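Local coordinates for D-alanine--D-alanine ligase (Coxiella burnetii, PDB 3TQT), which joins two D-alanine molecules into D-alanyl-D-alanine at the expense of ATP, supplying a building block for peptidoglycan in the bacterial cell wall, at residues W50-D54 and S72-I76; K4-L10 and S98-P104; G227-E231 and L244-P250. All coordinates share one frame; numbering follows the deposited sequence.

Contact 1. Residues W50-D54 and S72-I76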
# COMPACT_ATOMS: atom_id res chain seq x y z
N TRP A 50 -8.20 -18.70 8.29
CA TRP A 50 -7.41 -18.33 9.46
C TRP A 50 -7.69 -19.22 10.65
O TRP A 50 -8.84 -19.55 10.94
CB TRP A 50 -7.71 -16.89 9.88
CG TRP A 50 -7.20 -15.84 8.95
CD1 TRP A 50 -7.17 -15.89 7.60
CD2 TRP A 50 -6.64 -14.57 9.33
NE1 TRP A 50 -6.63 -14.72 7.10
CE2 TRP A 50 -6.30 -13.90 8.14
CE3 TRP A 50 -6.40 -13.95 10.56
CZ2 TRP A 50 -5.72 -12.63 8.14
CZ3 TRP A 50 -5.83 -12.68 10.56
CH2 TRP A 50 -5.50 -12.04 9.36
N TYR A 51 -6.63 -19.57 11.36
CA TYR A 51 -6.73 -20.39 12.54
C TYR A 51 -5.89 -19.76 13.63
O TYR A 51 -4.85 -19.17 13.36
CB TYR A 51 -6.25 -21.80 12.27
CG TYR A 51 -6.96 -22.51 11.13
CD1 TYR A 51 -8.08 -23.29 11.36
CD2 TYR A 51 -6.49 -22.41 9.83
CE1 TYR A 51 -8.73 -23.95 10.34
CE2 TYR A 51 -7.13 -23.07 8.79
CZ TYR A 51 -8.25 -23.84 9.05
OH TYR A 51 -8.90 -24.49 8.03
N LEU A 52 -6.34 -19.87 14.87
CA LEU A 52 -5.55 -19.38 15.97
C LEU A 52 -5.02 -20.53 16.82
O LEU A 52 -5.77 -21.42 17.20
CB LEU A 52 -6.36 -18.43 16.85
CG LEU A 52 -5.59 -17.72 17.96
CD1 LEU A 52 -6.20 -16.32 18.17
CD2 LEU A 52 -5.62 -18.51 19.24
N ILE A 53 -3.73 -20.48 17.11
CA ILE A 53 -3.10 -21.45 18.00
C ILE A 53 -2.65 -20.70 19.26
O ILE A 53 -1.79 -19.84 19.19
CB ILE A 53 -1.87 -22.07 17.31
CG1 ILE A 53 -2.31 -22.78 16.03
CG2 ILE A 53 -1.13 -23.02 18.23
CD1 ILE A 53 -1.20 -22.92 14.98
N ASP A 54 -3.24 -21.02 20.41
CA ASP A 54 -2.93 -20.22 21.59
C ASP A 54 -1.98 -20.92 22.55
O ASP A 54 -1.73 -20.46 23.66
CB ASP A 54 -4.20 -19.74 22.31
CG ASP A 54 -4.88 -20.85 23.07
OD1 ASP A 54 -4.59 -22.03 22.81
OD2 ASP A 54 -5.73 -20.53 23.94
N SER A 72 -6.64 -28.49 17.29
CA SER A 72 -6.12 -27.56 18.28
C SER A 72 -5.98 -26.14 17.73
O SER A 72 -6.11 -25.17 18.47
CB SER A 72 -4.79 -28.05 18.85
OG SER A 72 -3.81 -28.10 17.86
N ALA A 73 -5.70 -26.01 16.43
CA ALA A 73 -5.71 -24.71 15.78
C ALA A 73 -7.15 -24.33 15.47
O ALA A 73 -7.81 -24.96 14.65
CB ALA A 73 -4.87 -24.72 14.51
N ARG A 74 -7.62 -23.28 16.13
CA ARG A 74 -9.03 -22.92 16.11
C ARG A 74 -9.36 -21.98 14.96
O ARG A 74 -8.74 -20.92 14.82
CB ARG A 74 -9.41 -22.24 17.43
CG ARG A 74 -8.97 -22.96 18.70
CD ARG A 74 -8.78 -21.95 19.85
NE ARG A 74 -9.17 -22.46 21.16
CZ ARG A 74 -8.32 -22.79 22.13
NH1 ARG A 74 -7.01 -22.65 21.94
NH2 ARG A 74 -8.76 -23.24 23.29
N PRO A 75 -10.35 -22.35 14.14
CA PRO A 75 -10.85 -21.46 13.09
C PRO A 75 -11.29 -20.12 13.68
O PRO A 75 -12.03 -20.07 14.66
CB PRO A 75 -12.06 -22.23 12.54
CG PRO A 75 -11.74 -23.65 12.81
CD PRO A 75 -11.02 -23.66 14.13
N ILE A 76 -10.80 -19.03 13.11
CA ILE A 76 -11.18 -17.73 13.61
C ILE A 76 -11.56 -16.80 12.48
O ILE A 76 -11.21 -17.02 11.32
CB ILE A 76 -10.05 -17.05 14.40
CG1 ILE A 76 -8.75 -17.04 13.57
CG2 ILE A 76 -9.86 -17.73 15.77
CD1 ILE A 76 -7.79 -15.91 13.98
O HOH W 1 -11.13 -18.60 8.90
O HOH W 2 -5.79 -22.68 19.76
O HOH W 3 -3.61 -24.10 20.53

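Contact 2. Residues K4-L10 and S98-P104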
# COMPACT_ATOMS: atom_id res chain seq x y z
N LYS A 4 1.25 -9.52 31.00
CA LYS A 4 1.99 -9.70 29.76
C LYS A 4 1.27 -9.07 28.56
O LYS A 4 0.06 -8.88 28.58
CB LYS A 4 2.26 -11.19 29.50
CG LYS A 4 3.03 -11.86 30.61
CD LYS A 4 3.34 -13.31 30.31
CE LYS A 4 4.05 -13.98 31.48
NZ LYS A 4 4.55 -15.32 31.08
N LEU A 5 2.04 -8.73 27.54
CA LEU A 5 1.47 -8.21 26.31
C LEU A 5 1.10 -9.40 25.46
O LEU A 5 1.87 -10.35 25.36
CB LEU A 5 2.52 -7.39 25.56
CG LEU A 5 2.86 -6.03 26.14
CD1 LEU A 5 4.05 -5.43 25.41
CD2 LEU A 5 1.64 -5.13 26.02
N HIS A 6 -0.07 -9.35 24.83
CA HIS A 6 -0.48 -10.41 23.91
C HIS A 6 0.08 -10.14 22.53
O HIS A 6 -0.21 -9.11 21.94
CB HIS A 6 -2.00 -10.49 23.82
CG HIS A 6 -2.65 -11.07 25.03
ND1 HIS A 6 -2.87 -12.43 25.17
CD2 HIS A 6 -3.14 -10.49 26.14
CE1 HIS A 6 -3.46 -12.65 26.33
NE2 HIS A 6 -3.64 -11.49 26.94
N ILE A 7 0.87 -11.07 22.02
CA ILE A 7 1.47 -10.94 20.72
C ILE A 7 0.87 -12.02 19.83
O ILE A 7 0.85 -13.19 20.21
CB ILE A 7 2.99 -11.14 20.81
CG1 ILE A 7 3.58 -10.22 21.88
CG2 ILE A 7 3.65 -10.93 19.45
CD1 ILE A 7 3.43 -8.74 21.56
N SER A 8 0.38 -11.61 18.66
CA SER A 8 -0.08 -12.56 17.65
C SER A 8 0.91 -12.63 16.49
O SER A 8 1.24 -11.62 15.87
CB SER A 8 -1.45 -12.13 17.11
OG SER A 8 -2.47 -12.45 18.03
N VAL A 9 1.41 -13.82 16.21
CA VAL A 9 2.32 -13.98 15.08
C VAL A 9 1.54 -14.57 13.91
O VAL A 9 0.93 -15.63 14.05
CB VAL A 9 3.51 -14.87 15.46
CG1 VAL A 9 4.51 -14.98 14.29
CG2 VAL A 9 4.19 -14.30 16.70
N LEU A 10 1.54 -13.87 12.78
CA LEU A 10 0.81 -14.34 11.60
C LEU A 10 1.75 -15.05 10.66
O LEU A 10 2.81 -14.52 10.32
CB LEU A 10 0.17 -13.17 10.85
CG LEU A 10 -1.14 -12.58 11.36
CD1 LEU A 10 -1.21 -12.57 12.88
CD2 LEU A 10 -1.36 -11.18 10.78
N SER A 98 -7.35 -11.70 22.63
CA SER A 98 -6.64 -10.43 22.71
C SER A 98 -5.44 -10.42 21.78
O SER A 98 -4.84 -11.45 21.50
CB SER A 98 -6.11 -10.24 24.13
OG SER A 98 -7.18 -10.06 25.02
N ALA A 99 -5.09 -9.23 21.31
CA ALA A 99 -3.82 -9.00 20.65
C ALA A 99 -3.42 -7.56 20.92
O ALA A 99 -4.16 -6.63 20.61
CB ALA A 99 -3.94 -9.27 19.15
N ASP A 100 -2.26 -7.38 21.53
CA ASP A 100 -1.73 -6.04 21.80
C ASP A 100 -0.81 -5.60 20.69
O ASP A 100 -0.54 -4.41 20.51
CB ASP A 100 -0.96 -6.06 23.11
CG ASP A 100 -1.86 -6.32 24.28
OD1 ASP A 100 -2.93 -5.67 24.33
OD2 ASP A 100 -1.53 -7.18 25.12
N CYS A 101 -0.30 -6.57 19.94
CA CYS A 101 0.57 -6.28 18.83
C CYS A 101 0.65 -7.49 17.93
O CYS A 101 0.66 -8.63 18.40
CB CYS A 101 1.96 -5.85 19.31
SG CYS A 101 3.12 -5.40 17.97
N VAL A 102 0.68 -7.24 16.63
CA VAL A 102 0.71 -8.32 15.65
C VAL A 102 2.06 -8.35 14.98
O VAL A 102 2.63 -7.31 14.66
CB VAL A 102 -0.42 -8.16 14.61
CG1 VAL A 102 -0.29 -9.18 13.51
CG2 VAL A 102 -1.78 -8.24 15.30
N PHE A 103 2.59 -9.55 14.77
CA PHE A 103 3.86 -9.70 14.10
C PHE A 103 3.55 -10.37 12.77
O PHE A 103 3.42 -11.58 12.70
CB PHE A 103 4.77 -10.59 14.95
CG PHE A 103 6.23 -10.25 14.85
CD1 PHE A 103 6.95 -9.92 15.99
CD2 PHE A 103 6.86 -10.26 13.63
CE1 PHE A 103 8.29 -9.61 15.89
CE2 PHE A 103 8.20 -9.95 13.53
CZ PHE A 103 8.91 -9.63 14.66
N PRO A 104 3.39 -9.57 11.70
CA PRO A 104 3.06 -10.16 10.42
C PRO A 104 4.31 -10.90 9.94
O PRO A 104 5.38 -10.30 9.83
CB PRO A 104 2.76 -8.95 9.52
CG PRO A 104 2.83 -7.75 10.41
CD PRO A 104 3.62 -8.12 11.60
O HOH W 4 -2.03 -7.31 27.78
O HOH W 5 -2.29 -11.88 20.60

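Contact 3. Residues G227-E231 and L244-P250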
# COMPACT_ATOMS: atom_id res chain seq x y z
N GLY A 227 29.52 -8.40 -9.12
CA GLY A 227 29.73 -7.87 -7.79
C GLY A 227 29.17 -8.76 -6.73
O GLY A 227 28.56 -9.79 -7.01
N ARG A 228 29.39 -8.37 -5.48
CA ARG A 228 28.94 -9.16 -4.36
C ARG A 228 27.55 -8.73 -3.93
O ARG A 228 27.20 -7.55 -4.01
CB ARG A 228 29.93 -9.04 -3.20
CG ARG A 228 31.33 -9.49 -3.57
CD ARG A 228 32.06 -9.97 -2.34
NE ARG A 228 32.76 -8.90 -1.65
CZ ARG A 228 33.24 -9.02 -0.42
NH1 ARG A 228 33.08 -10.15 0.26
NH2 ARG A 228 33.88 -8.00 0.14
N GLU A 229 26.76 -9.70 -3.48
CA GLU A 229 25.43 -9.41 -2.96
C GLU A 229 25.55 -9.22 -1.46
O GLU A 229 25.72 -10.18 -0.71
CB GLU A 229 24.46 -10.53 -3.29
CG GLU A 229 24.40 -10.83 -4.78
CD GLU A 229 23.04 -11.33 -5.20
OE1 GLU A 229 22.03 -10.87 -4.63
OE2 GLU A 229 22.99 -12.19 -6.10
N ILE A 230 25.46 -7.96 -1.04
CA ILE A 230 25.67 -7.57 0.34
C ILE A 230 24.32 -7.18 0.92
O ILE A 230 23.48 -6.58 0.23
CB ILE A 230 26.64 -6.39 0.43
CG1 ILE A 230 27.98 -6.76 -0.23
CG2 ILE A 230 26.83 -5.95 1.89
CD1 ILE A 230 28.65 -7.98 0.36
N GLU A 231 24.08 -7.55 2.17
CA GLU A 231 22.80 -7.23 2.80
C GLU A 231 23.05 -6.47 4.08
O GLU A 231 24.12 -6.57 4.68
CB GLU A 231 22.02 -8.51 3.07
CG GLU A 231 21.82 -9.37 1.85
CD GLU A 231 20.97 -10.57 2.14
OE1 GLU A 231 20.82 -10.91 3.33
OE2 GLU A 231 20.44 -11.17 1.18
N LEU A 244 25.80 -4.63 10.95
CA LEU A 244 26.95 -4.91 10.13
C LEU A 244 26.45 -5.60 8.87
O LEU A 244 25.50 -6.40 8.93
CB LEU A 244 27.94 -5.80 10.87
CG LEU A 244 28.56 -5.09 12.09
CD1 LEU A 244 29.46 -6.02 12.87
CD2 LEU A 244 29.31 -3.84 11.65
N PRO A 245 27.07 -5.30 7.73
CA PRO A 245 26.68 -5.89 6.45
C PRO A 245 26.91 -7.39 6.47
O PRO A 245 27.81 -7.87 7.15
CB PRO A 245 27.66 -5.25 5.46
CG PRO A 245 28.22 -4.05 6.16
CD PRO A 245 28.24 -4.42 7.60
N GLY A 246 26.08 -8.14 5.74
CA GLY A 246 26.31 -9.55 5.55
C GLY A 246 26.42 -9.81 4.06
O GLY A 246 26.20 -8.90 3.25
N GLU A 247 26.75 -11.04 3.70
CA GLU A 247 26.86 -11.39 2.29
C GLU A 247 26.12 -12.67 2.00
O GLU A 247 26.05 -13.58 2.83
CB GLU A 247 28.32 -11.50 1.86
CG GLU A 247 28.49 -12.05 0.43
CD GLU A 247 29.93 -12.02 -0.04
OE1 GLU A 247 30.84 -12.08 0.81
OE2 GLU A 247 30.15 -11.92 -1.27
N ILE A 248 25.56 -12.75 0.80
CA ILE A 248 24.94 -13.97 0.36
C ILE A 248 25.60 -14.33 -0.96
O ILE A 248 25.91 -13.45 -1.77
CB ILE A 248 23.42 -13.82 0.17
CG1 ILE A 248 22.77 -15.19 -0.04
CG2 ILE A 248 23.10 -12.88 -0.98
CD1 ILE A 248 21.26 -15.13 -0.23
N ILE A 249 25.84 -15.61 -1.15
CA ILE A 249 26.42 -16.09 -2.40
C ILE A 249 25.49 -17.13 -3.00
O ILE A 249 25.43 -18.26 -2.53
CB ILE A 249 27.81 -16.69 -2.22
CG1 ILE A 249 28.72 -15.74 -1.43
CG2 ILE A 249 28.43 -17.04 -3.58
CD1 ILE A 249 28.61 -15.92 0.08
N PRO A 250 24.76 -16.73 -4.04
CA PRO A 250 23.91 -17.67 -4.78
C PRO A 250 24.73 -18.87 -5.24
O PRO A 250 25.89 -18.71 -5.63
CB PRO A 250 23.44 -16.84 -5.99
CG PRO A 250 24.25 -15.55 -5.96
CD PRO A 250 24.62 -15.35 -4.53
O HOH W 6 27.94 -12.20 -3.05

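Contact 1. Residues W50-D54 and S72-I76
Ile76 touches both Trp50 and Leu52, its two branches dividing the work. Ile76 CG1 sits between its own backbone N and carbonyl carbon (chi1 52°), a crowded position that sends it to within 3.8 Å of Trp50 CB, while Ile76 CG2 swings to the other side and touches Leu52 CB at 3.7 Å. CD1 then comes up to the edge of the indole, near the ring plane. Tyr51 faces the opposite side of the sheet: its CG, beside the backbone N, brings the ring's CD1/CE1 edge obliquely to Pro75, with Tyr51 CE1 3.9 Å from Pro75 CG. On this same side Ala73 CB reaches Ile53 CG1 at 3.6 Å. Farther along, Arg74 bends at its third torsion and brings NH1 to Asp54 OD1 at 2.6 Å. The salt bridge includes a weak hydrogen bond, bent to 121° at the hydrogen; the two flat groups stand 76° apart. A water accepts from the same NH1 and from Asp54 N and lies within donating range of Leu52 O and Ser72 O. Leu52 and Arg74 exchange two backbone bonds, and Ile76 N binds Trp50 O. Helix 64-70 covers the Tyr51 and Ala73 side, whereas Trp50 stacks on Phe80 of the second subunit. The pair, joined by a helical connection, is the antiparallel extension of the Rossmann-like N-terminal domain's mixed sheet beyond its parallel strands 37-44, 5-12 and 101-104.

Contact 2. Residues K4-L10 and S98-P104
Leu10 and Val102 meet on one face of this parallel strand pair, both Leu10 methyls closing on the single branch CG1; the nearer pair, Leu10 CD2 and Val102 CG1, is 3.5 Å apart. On the opposite face Ile7 CG1 is anti to the carbonyl carbon and chi2 (-64°) folds Ile7 CD1 toward Cys101 CB at 3.9 Å, and Val9 lies alongside Phe103. Helix 340-370 covers this second face, while helix 115-122 packs against Leu10 and Val102. Backbone bonds run from Ser8 N to Cys101 O, Phe103 N to Ser8 O and Leu10 N to Phe103 O. Toward the polar N-terminal end His6 O takes two donors, Asp100 N at 2.7 Å and Cys101 N at 3.2 Å. In return Asp100 OD2 receives His6 N at 2.6 Å, nearly straight (172°), on the anti side of the carboxylate, and a water links that oxygen to Lys4 O. Ser98 CB sits over one face of the His6 imidazole, 3.7 Å from its centroid, in a CH-pi contact. Ser8 OG bonds to Trp87 NE1 and shares a water with Ser98 O. Strand 5-10 runs parallel to strand 101-104 and to strand 37-44, bonded through Ile7 to Leu38 and Ser40, as in a Rossmann-like alpha/beta core.

Contact 3. Residues G227-E231 and L244-P250
Arg228 and Glu247 supply the charged pair across this beta hairpin. Their chains cross at about a right angle, and a turn at chi3 (-88°) folds Arg228 NH1 back to within 3.0 Å of Glu247 OE1. The hydrogen bond in this salt bridge is weak, its angle at the hydrogen being 125°; the two flat groups stand 68° apart. Also charged, Glu231 has OE2 near Ile248 CG2, its carboxylate close to Asp303, a predicted magnesium ligand, and in a long, weak ion pair with Arg301. Backbone bonds are firmer. Glu231 and Gly246 bind each other both ways, Glu231 N to Gly246 O and Gly246 N to Glu231 O, each at 2.7 Å, and Ile248 N donates a hydrogen bond to Glu229 O at 3.0 Å. A water mediates beside them, accepting from Glu229 N and donating to Ile248 O and Glu247 OE2. Among apolar contacts, Ile230 CG2 runs beside Pro245 CB at 3.7 Å, while across the sheet Ile248 CG2 meets Glu229 CB at 3.6 Å. Segment 227-231 belongs to the predicted ATP-binding region. Glu231 may add negative charge near the predicted metal site, partly offset by Arg301, and the paired backbone bonds to Gly246 fix the register of its strand.

Contacts 1 and 2 share one mixed sheet in the N-terminal domain, their centres about 14 Å apart, with strand 37-44 lying between strands 50-53 and 5-12. Along the chain, contact 1 forms wholly within the span that separates residues 4-10 from 98-104, so contact 2 brings the two ends of that span together. Contact 3 comes later, in an antiparallel sheet of the ATP-grasp region, its centre about 38 Å from that of contact 1 and 32 Å from that of contact 2, on the other side of the chain's centre. The C-terminal helix 340-370 returns to pack on contact 2, connecting the end of the chain to the N-terminal sheet, while contact 3 forms part of the predicted ATP-binding region and lies next to predicted metal ligands.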